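Local coordinates for protein COG0546: Predicted phosphatases (Streptococcus pneumoniae, PDB 2AH5) that is of unknown function but probably acts as a phosphatase of the haloacid dehalogenase-like hydrolase family, at residues Pro49-Thr57 with Ile64-Arg72; Ile89-Ser97 with Leu120-Gly128. All blocks are in the same frame, centred on the assembly; numbering follows the deposited sequence.

How the contacts relate
Both contacts are partly buried and apolar, with no hydrogen bond between their segments, and they lie on opposite sides of the chain's centre, their own centres about 31 Å apart. Contact 1 (Pro49-Thr57 with Ile64-Arg72) joins two helices that follow one another closely in sequence, with helix 19-33 as a third neighbour. Contact 2 (Ile89-Ser97 with Leu120-Gly128) instead joins a helix that packs beside the parallel sheet to the loop leading into strand 128-132. The chemistry differs accordingly: contact 1 lays aliphatic carbons from both helices over two aromatic rings, whereas contact 2 has one phenylalanine ring of the loop laid against the helix surface.

Contact 1. Residues Pro49-Thr57 with Ile64-Arg72; sequences PPLESSFAT and ISEAVQIYR
Two CH-pi contacts, running in opposite senses, organise the packing of Leu51 and Phe55 against Ala67 and Tyr71. Leu51 CD1 stands 3.6 Å from the centroid of the Tyr71 ring, 7° off the ring normal. In return, Ala67 CB covers the centre of one face of the Phe55 ring, again 3.6 Å from the centroid. With CG anti to the backbone N (chi1 -152°), the Leu51 branch is carried toward helix 64-72, and both methyls pack on the tyrosine: CD1 over the ring centre, CD2 3.5 Å from Tyr71 CD2. The latter methyl also meets Val68 CG1 and lies over one face of the Arg72 guanidinium.

Aliphatic packing fills in around these rings. Phe55 is a knob in a hole formed by Ile64, Ala67, Val68 and Tyr71, with Tyr71 CB at the ring edge, 4.0 Å from Phe55 CZ. Ile64 reaches back with CD1 to 3.8 Å from Phe55 CB, and Glu52 CG lies 3.8 Å from Val68 CG2.

Phe26 of helix 19-33 meets both Phe55 and Tyr71 edge-to-face, adding a third helix to the cluster. The axes of helices 51-56 and 64-72 approach to 9.6 Å with their directions 120° apart, a steep crossing in which Phe55 is a single knob. Such a helical cluster is consistent with the cap domain inserted after the first core strand in many haloacid dehalogenase-like hydrolases.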
loop_
_atom_site.group_PDB
_atom_site.type_symbol
_atom_site.label_atom_id
_atom_site.label_comp_id
_atom_site.label_asym_id
_atom_site.label_seq_id
_atom_site.Cartn_x
_atom_site.Cartn_y
_atom_site.Cartn_z
ATOM N N PRO A 49 -3.360 8.301 -1.497
ATOM C CA PRO A 49 -2.924 9.299 -2.473
ATOM C C PRO A 49 -1.500 9.795 -2.201
ATOM O O PRO A 49 -1.012 9.642 -1.063
ATOM C CB PRO A 49 -3.946 10.439 -2.297
ATOM C CG PRO A 49 -5.077 9.843 -1.584
ATOM C CD PRO A 49 -4.505 8.787 -0.710
ATOM N N PRO A 50 -0.830 10.380 -3.225
ATOM C CA PRO A 50 0.473 10.988 -2.962
ATOM C C PRO A 50 0.368 12.071 -1.870
ATOM O O PRO A 50 -0.636 12.787 -1.778
ATOM C CB PRO A 50 0.856 11.624 -4.307
ATOM C CG PRO A 50 0.070 10.881 -5.328
ATOM C CD PRO A 50 -1.218 10.516 -4.643
ATOM N N LEU A 51 1.404 12.158 -1.049
ATOM C CA LEU A 51 1.482 13.135 0.034
ATOM C C LEU A 51 1.234 14.582 -0.438
ATOM O O LEU A 51 0.439 15.333 0.168
ATOM C CB LEU A 51 2.856 13.009 0.700
ATOM C CG LEU A 51 3.000 13.391 2.162
ATOM C CD1 LEU A 51 1.988 12.658 3.077
ATOM C CD2 LEU A 51 4.442 13.123 2.607
ATOM N N GLU A 52 1.912 14.955 -1.526
ATOM C CA GLU A 52 1.794 16.299 -2.092
ATOM C C GLU A 52 0.350 16.607 -2.480
ATOM O O GLU A 52 -0.139 17.711 -2.224
ATOM C CB GLU A 52 2.749 16.494 -3.273
ATOM C CG GLU A 52 4.234 16.449 -2.869
ATOM C CD GLU A 52 4.894 15.071 -3.012
ATOM O OE1 GLU A 52 4.205 14.009 -2.933
ATOM O OE2 GLU A 52 6.136 15.064 -3.214
ATOM N N SER A 53 -0.343 15.613 -3.033
ATOM C CA SER A 53 -1.745 15.775 -3.409
ATOM C C SER A 53 -2.663 16.025 -2.210
ATOM O O SER A 53 -3.537 16.901 -2.254
ATOM C CB SER A 53 -2.227 14.562 -4.195
ATOM O OG SER A 53 -3.490 14.847 -4.779
ATOM N N SER A 54 -2.471 15.249 -1.143
ATOM C CA SER A 54 -3.217 15.452 0.093
ATOM C C SER A 54 -3.005 16.827 0.694
ATOM O O SER A 54 -3.978 17.509 1.006
ATOM C CB SER A 54 -2.889 14.367 1.115
ATOM O OG SER A 54 -3.374 13.115 0.646
ATOM N N PHE A 55 -1.745 17.226 0.872
ATOM C CA PHE A 55 -1.446 18.551 1.424
ATOM C C PHE A 55 -1.987 19.682 0.542
ATOM O O PHE A 55 -2.374 20.735 1.043
ATOM C CB PHE A 55 0.057 18.739 1.647
ATOM C CG PHE A 55 0.580 18.086 2.916
ATOM C CD1 PHE A 55 1.675 17.230 2.861
ATOM C CD2 PHE A 55 0.005 18.360 4.160
ATOM C CE1 PHE A 55 2.189 16.643 4.015
ATOM C CE2 PHE A 55 0.507 17.768 5.325
ATOM C CZ PHE A 55 1.600 16.900 5.252
ATOM N N ALA A 56 -2.009 19.468 -0.767
ATOM C CA ALA A 56 -2.623 20.459 -1.665
ATOM C C ALA A 56 -4.105 20.714 -1.329
ATOM O O ALA A 56 -4.599 21.826 -1.503
ATOM C CB ALA A 56 -2.442 20.063 -3.129
ATOM N N THR A 57 -4.810 19.715 -0.803
ATOM C CA THR A 57 -6.214 19.926 -0.438
ATOM C C THR A 57 -6.437 20.927 0.707
ATOM O O THR A 57 -7.532 21.491 0.832
ATOM C CB THR A 57 -6.982 18.609 -0.165
ATOM O OG1 THR A 57 -6.497 17.993 1.033
ATOM C CG2 THR A 57 -6.855 17.643 -1.356
ATOM N N ILE A 64 3.571 23.374 0.417
ATOM C CA ILE A 64 3.506 21.904 0.258
ATOM C C ILE A 64 4.835 21.236 0.534
ATOM O O ILE A 64 4.883 20.229 1.253
ATOM C CB ILE A 64 2.993 21.451 -1.156
ATOM C CG1 ILE A 64 1.607 22.030 -1.455
ATOM C CG2 ILE A 64 2.981 19.924 -1.276
ATOM C CD1 ILE A 64 0.663 21.980 -0.306
ATOM N N SER A 65 5.901 21.770 -0.064
ATOM C CA SER A 65 7.250 21.216 0.079
ATOM C C SER A 65 7.685 21.187 1.544
ATOM O O SER A 65 8.223 20.183 2.021
ATOM C CB SER A 65 8.254 22.017 -0.766
ATOM O OG SER A 65 9.543 21.438 -0.682
ATOM N N GLU A 66 7.441 22.287 2.256
ATOM C CA GLU A 66 7.739 22.347 3.702
ATOM C C GLU A 66 6.920 21.301 4.468
ATOM O O GLU A 66 7.446 20.592 5.337
ATOM C CB GLU A 66 7.428 23.741 4.254
ATOM C CG GLU A 66 7.659 23.912 5.761
ATOM C CD GLU A 66 7.142 25.249 6.293
ATOM O OE1 GLU A 66 6.545 26.020 5.525
ATOM O OE2 GLU A 66 7.305 25.525 7.498
ATOM N N ALA A 67 5.626 21.241 4.159
ATOM C CA ALA A 67 4.731 20.235 4.766
ATOM C C ALA A 67 5.245 18.809 4.549
ATOM O O ALA A 67 5.310 18.034 5.493
ATOM C CB ALA A 67 3.310 20.378 4.248
ATOM N N VAL A 68 5.609 18.462 3.308
ATOM C CA VAL A 68 6.152 17.130 3.011
ATOM C C VAL A 68 7.422 16.837 3.807
ATOM O O VAL A 68 7.579 15.754 4.367
ATOM C CB VAL A 68 6.383 16.942 1.484
ATOM C CG1 VAL A 68 7.122 15.621 1.185
ATOM C CG2 VAL A 68 5.044 16.974 0.779
ATOM N N GLN A 69 8.324 17.810 3.866
ATOM C CA GLN A 69 9.525 17.662 4.676
ATOM C C GLN A 69 9.226 17.380 6.138
ATOM O O GLN A 69 9.799 16.449 6.713
ATOM C CB GLN A 69 10.438 18.881 4.536
ATOM C CG GLN A 69 11.722 18.778 5.369
ATOM C CD GLN A 69 12.589 20.031 5.243
ATOM O OE1 GLN A 69 12.819 20.505 4.145
ATOM N NE2 GLN A 69 13.071 20.557 6.366
ATOM N N ILE A 70 8.330 18.161 6.735
ATOM C CA ILE A 70 8.003 18.022 8.153
ATOM C C ILE A 70 7.339 16.644 8.393
ATOM O O ILE A 70 7.708 15.908 9.304
ATOM C CB ILE A 70 7.116 19.203 8.654
ATOM C CG1 ILE A 70 7.906 20.526 8.667
ATOM C CG2 ILE A 70 6.554 18.925 10.061
ATOM C CD1 ILE A 70 7.005 21.779 8.703
ATOM N N TYR A 71 6.364 16.302 7.554
ATOM C CA TYR A 71 5.708 14.997 7.634
ATOM C C TYR A 71 6.717 13.847 7.693
ATOM O O TYR A 71 6.631 12.956 8.539
ATOM C CB TYR A 71 4.775 14.826 6.429
ATOM C CG TYR A 71 4.068 13.475 6.403
ATOM C CD1 TYR A 71 2.750 13.349 6.804
ATOM C CD2 TYR A 71 4.740 12.336 5.965
ATOM C CE1 TYR A 71 2.102 12.106 6.764
ATOM C CE2 TYR A 71 4.120 11.102 5.933
ATOM C CZ TYR A 71 2.809 10.988 6.330
ATOM O OH TYR A 71 2.209 9.733 6.291
ATOM N N ARG A 72 7.659 13.868 6.778
ATOM C CA ARG A 72 8.650 12.795 6.718
ATOM C C ARG A 72 9.545 12.776 7.956
ATOM O O ARG A 72 9.963 11.691 8.394
ATOM C CB ARG A 72 9.454 12.870 5.431
ATOM C CG ARG A 72 8.606 12.737 4.191
ATOM C CD ARG A 72 9.384 12.109 3.077
ATOM N NE ARG A 72 8.543 11.802 1.914
ATOM C CZ ARG A 72 7.610 10.843 1.871
ATOM N NH1 ARG A 72 7.352 10.099 2.940
ATOM N NH2 ARG A 72 6.906 10.648 0.756
#

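Contact 2. Residues Ile89-Ser97 with Leu120-Gly128; sequences IIDLLEELS and LEIHHFFDG
Phe125 lies against the side of helix 89-97, where Leu93 and Glu94 meet its ring in different ways. The face contact is a CH-pi interaction: Leu93 CB stands 3.9 Å from the ring centroid, 12° off the normal. His124 NE2 lies above the opposite face, 3.5 Å from the plane and offset toward the rim, so the ring is flanked by Leu93 and this histidine. Glu94 approaches obliquely with its CG, 3.7 Å from Phe125 CE1, using the aliphatic part of its side chain.

Aliphatic contacts extend the patch. Ile90 CD1 reaches Ile122 CG2 at 3.7 Å and also touches Phe125. Of the two methyls of Leu93, CD1 lies 3.8 Å from Phe125 CD2 and also packs on Ile122, whereas CD2 lies 3.9 Å from Phe126 CZ.

The polar element is Ser97. Its OG sits at the edge of the Phe125 ring, 3.7 Å from CD1, and turns back to its own helix, where the carbonyls of Leu93 and Glu94 are both possible acceptors.

Glu121, at positive phi, is the C-prime residue of the Schellman motif ending helix 110-119, on which Ile122 also packs. Beyond the short 3-10 turn, Phe126 packs on Leu102 and Ile104, and Gly128 pairs with Ile104 as strand 128-132 joins the edge of the parallel sheet. Helix 89-97 meets helix 204-208 through Leu92 and Leu96.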
loop_
_atom_site.group_PDB
_atom_site.type_symbol
_atom_site.label_atom_id
_atom_site.label_comp_id
_atom_site.label_asym_id
_atom_site.label_seq_id
_atom_site.Cartn_x
_atom_site.Cartn_y
_atom_site.Cartn_z
ATOM N N ILE A 89 -3.246 -11.489 9.168
ATOM C CA ILE A 89 -2.294 -11.305 8.064
ATOM C C ILE A 89 -1.166 -12.348 8.076
ATOM O O ILE A 89 -0.811 -12.889 7.028
ATOM C CB ILE A 89 -1.711 -9.850 7.999
ATOM C CG1 ILE A 89 -2.789 -8.858 7.563
ATOM C CG2 ILE A 89 -0.526 -9.787 7.027
ATOM C CD1 ILE A 89 -3.402 -9.093 6.117
ATOM N N ILE A 90 -0.597 -12.629 9.251
ATOM C CA ILE A 90 0.421 -13.692 9.363
ATOM C C ILE A 90 -0.130 -15.018 8.822
ATOM O O ILE A 90 0.544 -15.690 8.032
ATOM C CB ILE A 90 0.982 -13.870 10.808
ATOM C CG1 ILE A 90 1.755 -12.623 11.275
ATOM C CG2 ILE A 90 1.918 -15.082 10.885
ATOM C CD1 ILE A 90 3.123 -12.457 10.617
ATOM N N ASP A 91 -1.348 -15.382 9.244
ATOM C CA ASP A 91 -2.019 -16.601 8.724
ATOM C C ASP A 91 -2.093 -16.602 7.191
ATOM O O ASP A 91 -1.743 -17.601 6.544
ATOM C CB ASP A 91 -3.408 -16.781 9.326
ATOM C CG ASP A 91 -3.912 -18.231 9.232
ATOM O OD1 ASP A 91 -3.065 -19.174 9.083
ATOM O OD2 ASP A 91 -5.150 -18.400 9.321
ATOM N N LEU A 92 -2.541 -15.493 6.621
ATOM C CA LEU A 92 -2.697 -15.378 5.164
ATOM C C LEU A 92 -1.359 -15.554 4.473
ATOM O O LEU A 92 -1.240 -16.287 3.478
ATOM C CB LEU A 92 -3.260 -13.991 4.808
ATOM C CG LEU A 92 -3.326 -13.699 3.313
ATOM C CD1 LEU A 92 -4.268 -14.680 2.602
ATOM C CD2 LEU A 92 -3.778 -12.252 3.143
ATOM N N LEU A 93 -0.346 -14.850 4.976
ATOM C CA LEU A 93 0.991 -14.973 4.381
ATOM C C LEU A 93 1.608 -16.380 4.478
ATOM O O LEU A 93 2.144 -16.880 3.492
ATOM C CB LEU A 93 1.939 -13.952 4.996
ATOM C CG LEU A 93 1.563 -12.499 4.719
ATOM C CD1 LEU A 93 2.524 -11.568 5.501
ATOM C CD2 LEU A 93 1.584 -12.229 3.195
ATOM N N GLU A 94 1.550 -16.993 5.655
ATOM C CA GLU A 94 2.057 -18.369 5.840
ATOM C C GLU A 94 1.396 -19.291 4.822
ATOM O O GLU A 94 2.061 -20.083 4.148
ATOM C CB GLU A 94 1.758 -18.887 7.265
ATOM C CG GLU A 94 2.480 -18.224 8.398
ATOM C CD GLU A 94 1.985 -18.715 9.771
ATOM O OE1 GLU A 94 0.746 -18.649 10.051
ATOM O OE2 GLU A 94 2.841 -19.136 10.593
ATOM N N GLU A 95 0.079 -19.161 4.669
ATOM C CA GLU A 95 -0.659 -20.023 3.752
ATOM C C GLU A 95 -0.303 -19.781 2.287
ATOM O O GLU A 95 0.027 -20.728 1.573
ATOM C CB GLU A 95 -2.164 -19.869 3.980
ATOM C CG GLU A 95 -2.649 -20.499 5.290
ATOM C CD GLU A 95 -2.321 -21.993 5.349
ATOM O OE1 GLU A 95 -2.781 -22.726 4.450
ATOM O OE2 GLU A 95 -1.587 -22.417 6.269
ATOM N N LEU A 96 -0.326 -18.525 1.845
ATOM C CA LEU A 96 -0.018 -18.225 0.432
ATOM C C LEU A 96 1.451 -18.495 0.091
ATOM O O LEU A 96 1.727 -19.086 -0.950
ATOM C CB LEU A 96 -0.396 -16.786 0.057
ATOM C CG LEU A 96 -1.877 -16.474 -0.134
ATOM C CD1 LEU A 96 -2.074 -14.953 -0.306
ATOM C CD2 LEU A 96 -2.479 -17.201 -1.332
ATOM N N SER A 97 2.362 -18.113 0.990
ATOM C CA SER A 97 3.815 -18.271 0.753
ATOM C C SER A 97 4.240 -19.723 0.580
ATOM O O SER A 97 5.262 -19.998 -0.070
ATOM C CB SER A 97 4.620 -17.627 1.876
ATOM O OG SER A 97 4.477 -18.381 3.058
ATOM N N LEU A 120 7.822 -5.430 11.431
ATOM C CA LEU A 120 6.574 -6.121 11.740
ATOM C C LEU A 120 6.671 -7.620 11.532
ATOM O O LEU A 120 5.668 -8.343 11.670
ATOM C CB LEU A 120 5.422 -5.514 10.941
ATOM C CG LEU A 120 5.097 -4.077 11.385
ATOM C CD1 LEU A 120 4.117 -3.446 10.420
ATOM C CD2 LEU A 120 4.573 -3.956 12.834
ATOM N N GLU A 121 7.900 -8.062 11.255
ATOM C CA GLU A 121 8.268 -9.496 11.183
ATOM C C GLU A 121 7.673 -10.243 9.988
ATOM O O GLU A 121 7.460 -11.456 10.061
ATOM C CB GLU A 121 7.915 -10.180 12.524
ATOM C CG GLU A 121 8.501 -9.384 13.682
ATOM C CD GLU A 121 8.532 -10.111 15.013
ATOM O OE1 GLU A 121 7.808 -11.113 15.193
ATOM O OE2 GLU A 121 9.289 -9.634 15.880
ATOM N N ILE A 122 7.443 -9.524 8.885
ATOM C CA ILE A 122 6.838 -10.128 7.680
ATOM C C ILE A 122 7.782 -10.125 6.466
ATOM O O ILE A 122 7.471 -10.736 5.441
ATOM C CB ILE A 122 5.455 -9.513 7.318
ATOM C CG1 ILE A 122 5.544 -8.013 6.966
ATOM C CG2 ILE A 122 4.419 -9.808 8.457
ATOM C CD1 ILE A 122 4.303 -7.493 6.197
ATOM N N HIS A 123 8.944 -9.498 6.611
ATOM C CA HIS A 123 9.918 -9.374 5.514
ATOM C C HIS A 123 10.221 -10.768 4.948
ATOM O O HIS A 123 10.338 -10.975 3.729
ATOM C CB HIS A 123 11.212 -8.680 6.029
ATOM C CG HIS A 123 12.231 -8.399 4.961
ATOM N ND1 HIS A 123 12.929 -9.396 4.314
ATOM C CD2 HIS A 123 12.683 -7.229 4.442
ATOM C CE1 HIS A 123 13.754 -8.856 3.431
ATOM N NE2 HIS A 123 13.617 -7.543 3.483
ATOM N N HIS A 124 10.316 -11.745 5.841
ATOM C CA HIS A 124 10.762 -13.062 5.427
ATOM C C HIS A 124 9.790 -13.865 4.524
ATOM O O HIS A 124 10.184 -14.888 3.915
ATOM C CB HIS A 124 11.182 -13.868 6.650
ATOM C CG HIS A 124 10.037 -14.333 7.497
ATOM N ND1 HIS A 124 9.454 -13.530 8.449
ATOM C CD2 HIS A 124 9.385 -15.520 7.556
ATOM C CE1 HIS A 124 8.484 -14.193 9.050
ATOM N NE2 HIS A 124 8.409 -15.397 8.518
ATOM N N PHE A 125 8.542 -13.421 4.425
ATOM C CA PHE A 125 7.557 -14.090 3.579
ATOM C C PHE A 125 7.689 -13.711 2.102
ATOM O O PHE A 125 7.011 -14.294 1.261
ATOM C CB PHE A 125 6.142 -13.730 4.010
ATOM C CG PHE A 125 5.740 -14.325 5.322
ATOM C CD1 PHE A 125 5.523 -15.698 5.444
ATOM C CD2 PHE A 125 5.596 -13.522 6.431
ATOM C CE1 PHE A 125 5.137 -16.250 6.660
ATOM C CE2 PHE A 125 5.225 -14.058 7.645
ATOM C CZ PHE A 125 4.981 -15.410 7.767
ATOM N N PHE A 126 8.496 -12.689 1.815
ATOM C CA PHE A 126 8.579 -12.143 0.458
ATOM C C PHE A 126 9.850 -12.475 -0.316
ATOM O O PHE A 126 10.947 -12.477 0.242
ATOM C CB PHE A 126 8.315 -10.613 0.498
ATOM C CG PHE A 126 6.987 -10.278 1.105
ATOM C CD1 PHE A 126 5.838 -10.362 0.333
ATOM C CD2 PHE A 126 6.877 -9.975 2.462
ATOM C CE1 PHE A 126 4.580 -10.131 0.888
ATOM C CE2 PHE A 126 5.640 -9.706 3.026
ATOM C CZ PHE A 126 4.474 -9.798 2.230
ATOM N N ASP A 127 9.701 -12.705 -1.621
ATOM C CA ASP A 127 10.865 -12.906 -2.494
ATOM C C ASP A 127 11.400 -11.607 -3.084
ATOM O O ASP A 127 12.442 -11.616 -3.742
ATOM C CB ASP A 127 10.541 -13.862 -3.620
ATOM C CG ASP A 127 10.409 -15.307 -3.146
ATOM O OD1 ASP A 127 10.494 -15.587 -1.925
ATOM O OD2 ASP A 127 10.218 -16.162 -4.029
ATOM N N GLY A 128 10.689 -10.503 -2.838
ATOM C CA GLY A 128 11.112 -9.184 -3.293
ATOM C C GLY A 128 10.222 -8.135 -2.677
ATOM O O GLY A 128 9.056 -8.386 -2.427
#